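Local coordinates for proximal thread matrix protein 1 (Mytilus galloprovincialis, PDB 4CN9) that probably binds collagen in the proximal byssal threads of the mussel through von Willebrand factor type A domains, one of which holds zinc in its MIDAS motif, at residues M172-S177 against N225-L230. Numbering follows the deposited sequence.
Sequences MTDGKS and NSFSEL. With ZN (zinc ion), chain C.
Phe-227 and Leu-230, on the short 3-10 turn after strand 221-224, reach the C-terminal end of strand 166-173 at two separate points, and no hydrogen bond joins the two segments. The far ring atom of Phe-227 leads: CZ lies 4.0 Å from CB of Asp-174, an oblique approach. With CG of Phe-227 anti to its own carbonyl carbon (chi1 -65°), the ring reaches across to the aspartate methylene, while Ile-66, Asn-73, Met-77 and Ile-202 pack against other parts of it. One turn on, the CD1 methyl of Leu-230 meets the terminal CE methyl of Met-172 at 4.0 Å, the two side chains crossing at a slant. The methionine is extended through chi2 and bends at chi3 (63°), which brings CE round to the leucine; Phe-80, Val-81 and Ile-200 also touch the methionine. Backbone bonds from Glu-229 N to Ser-226 O and from Leu-230 N to Phe-227 O shape the turn that presents both apolar side chains. Asp-174 thus has two differing sides: its methylene touches the ring at CZ, whereas its carboxylate turns to the zinc ion, with OD1 bound at 2.1 Å. Ser-63, Ser-65 and three waters complete the zinc site; one of these waters also donates to Asp-174 O at 2.9 Å. Just before Asp-174 in the chain, Thr-173 OG1 accepts from Gly-175 N at 3.1 Å, an ST turn that shapes the loop leaving the strand, and Asp-61 OD2 bonds both Thr-173 OG1 and Asp-174 N. This is the MIDAS site, at the C-terminal end of the central parallel strands of a Rossmann-like von Willebrand factor A domain. Contact across the segments is therefore purely apolar, packing the carbon side of a metal-binding aspartate against the hydrophobic core while its OD1 coordinates the zinc ion.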
loop_
_atom_site.group_PDB
_atom_site.type_symbol
_atom_site.label_atom_id
_atom_site.label_comp_id
_atom_site.label_asym_id
_atom_site.label_seq_id
_atom_site.Cartn_x
_atom_site.Cartn_y
_atom_site.Cartn_z
ATOM N N MET A 172 -7.251 -8.655 -11.822
ATOM C CA MET A 172 -7.894 -9.924 -11.486
ATOM C C MET A 172 -7.118 -11.052 -12.145
ATOM O O MET A 172 -6.991 -11.080 -13.366
ATOM C CB MET A 172 -9.337 -9.942 -12.005
ATOM C CG MET A 172 -10.208 -8.802 -11.491
ATOM S SD MET A 172 -11.815 -8.744 -12.356
ATOM C CE MET A 172 -12.468 -10.319 -11.855
ATOM N N THR A 173 -6.608 -11.993 -11.358
ATOM C CA THR A 173 -5.840 -13.096 -11.932
ATOM C C THR A 173 -6.029 -14.427 -11.201
ATOM O O THR A 173 -6.321 -14.458 -10.008
ATOM C CB THR A 173 -4.348 -12.742 -11.991
ATOM O OG1 THR A 173 -3.612 -13.771 -12.671
ATOM C CG2 THR A 173 -3.792 -12.536 -10.610
ATOM N N ASP A 174 -5.885 -15.529 -11.939
ATOM C CA ASP A 174 -5.907 -16.850 -11.334
ATOM C C ASP A 174 -4.548 -17.521 -11.451
ATOM O O ASP A 174 -4.430 -18.746 -11.295
ATOM C CB ASP A 174 -6.996 -17.728 -11.971
ATOM C CG ASP A 174 -6.551 -18.388 -13.280
ATOM O OD1 ASP A 174 -5.722 -17.808 -14.040
ATOM O OD2 ASP A 174 -7.054 -19.503 -13.543
ATOM N N GLY A 175 -3.512 -16.731 -11.704
ATOM C CA GLY A 175 -2.210 -17.312 -11.977
ATOM C C GLY A 175 -1.042 -16.509 -11.448
ATOM O O GLY A 175 -1.201 -15.445 -10.850
ATOM N N LYS A 176 0.157 -17.024 -11.676
ATOM C CA LYS A 176 1.358 -16.292 -11.317
ATOM C C LYS A 176 2.034 -15.863 -12.601
ATOM O O LYS A 176 1.905 -16.523 -13.624
ATOM C CB LYS A 176 2.295 -17.148 -10.457
ATOM C CG LYS A 176 2.898 -18.330 -11.170
ATOM C CD LYS A 176 3.883 -19.054 -10.258
ATOM C CE LYS A 176 4.193 -20.445 -10.783
ATOM N NZ LYS A 176 5.096 -21.201 -9.867
ATOM N N SER A 177 2.721 -14.731 -12.553
ATOM C CA SER A 177 3.349 -14.172 -13.739
ATOM C C SER A 177 4.465 -15.129 -14.139
ATOM O O SER A 177 5.322 -15.449 -13.316
ATOM C CB SER A 177 3.921 -12.786 -13.428
ATOM O OG SER A 177 4.132 -12.031 -14.607
ATOM N N ASN A 225 -11.491 -18.206 -3.150
ATOM C CA ASN A 225 -11.190 -19.577 -3.541
ATOM C C ASN A 225 -11.772 -19.976 -4.889
ATOM O O ASN A 225 -11.285 -20.897 -5.529
ATOM C CB ASN A 225 -11.673 -20.552 -2.461
ATOM C CG ASN A 225 -10.679 -20.697 -1.326
ATOM O OD1 ASN A 225 -11.034 -20.573 -0.151
ATOM N ND2 ASN A 225 -9.422 -20.957 -1.672
ATOM N N SER A 226 -12.802 -19.274 -5.324
ATOM C CA SER A 226 -13.489 -19.631 -6.547
ATOM C C SER A 226 -14.091 -18.403 -7.198
ATOM O O SER A 226 -14.356 -17.392 -6.539
ATOM C CB SER A 226 -14.601 -20.634 -6.248
ATOM O OG SER A 226 -15.463 -20.112 -5.253
ATOM N N PHE A 227 -14.313 -18.506 -8.501
ATOM C CA PHE A 227 -14.951 -17.435 -9.251
ATOM C C PHE A 227 -16.380 -17.236 -8.762
ATOM O O PHE A 227 -16.942 -16.155 -8.890
ATOM C CB PHE A 227 -14.926 -17.760 -10.748
ATOM C CG PHE A 227 -13.534 -17.807 -11.332
ATOM C CD1 PHE A 227 -12.803 -18.983 -11.322
ATOM C CD2 PHE A 227 -12.955 -16.668 -11.872
ATOM C CE1 PHE A 227 -11.520 -19.024 -11.857
ATOM C CE2 PHE A 227 -11.672 -16.703 -12.405
ATOM C CZ PHE A 227 -10.958 -17.874 -12.392
ATOM N N SER A 228 -16.960 -18.290 -8.191
ATOM C CA SER A 228 -18.327 -18.227 -7.669
ATOM C C SER A 228 -18.465 -17.247 -6.515
ATOM O O SER A 228 -19.546 -16.721 -6.271
ATOM C CB SER A 228 -18.788 -19.612 -7.205
ATOM O OG SER A 228 -18.619 -20.568 -8.239
ATOM N N GLU A 229 -17.368 -16.997 -5.808
ATOM C CA GLU A 229 -17.404 -16.139 -4.631
ATOM C C GLU A 229 -16.893 -14.720 -4.879
ATOM O O GLU A 229 -16.776 -13.932 -3.943
ATOM C CB GLU A 229 -16.599 -16.776 -3.509
ATOM C CG GLU A 229 -17.170 -18.093 -3.036
ATOM C CD GLU A 229 -16.352 -18.691 -1.919
ATOM O OE1 GLU A 229 -15.122 -18.829 -2.090
ATOM O OE2 GLU A 229 -16.933 -19.008 -0.863
ATOM N N LEU A 230 -16.614 -14.381 -6.130
ATOM C CA LEU A 230 -16.121 -13.048 -6.449
ATOM C C LEU A 230 -16.979 -11.966 -5.842
ATOM O O LEU A 230 -16.467 -10.952 -5.369
ATOM C CB LEU A 230 -16.070 -12.827 -7.962
ATOM C CG LEU A 230 -14.691 -13.044 -8.561
ATOM C CD1 LEU A 230 -14.787 -12.982 -10.062
ATOM C CD2 LEU A 230 -13.675 -12.020 -8.016
HETATM ZN ZN ZN C . -4.425 -18.707 -15.437
HETATM O O HOH W 1 -3.513 -19.801 -13.875
HETATM O O HOH W 2 -3.337 -16.965 -15.089
HETATM O O HOH W 3 -2.954 -19.598 -16.607
#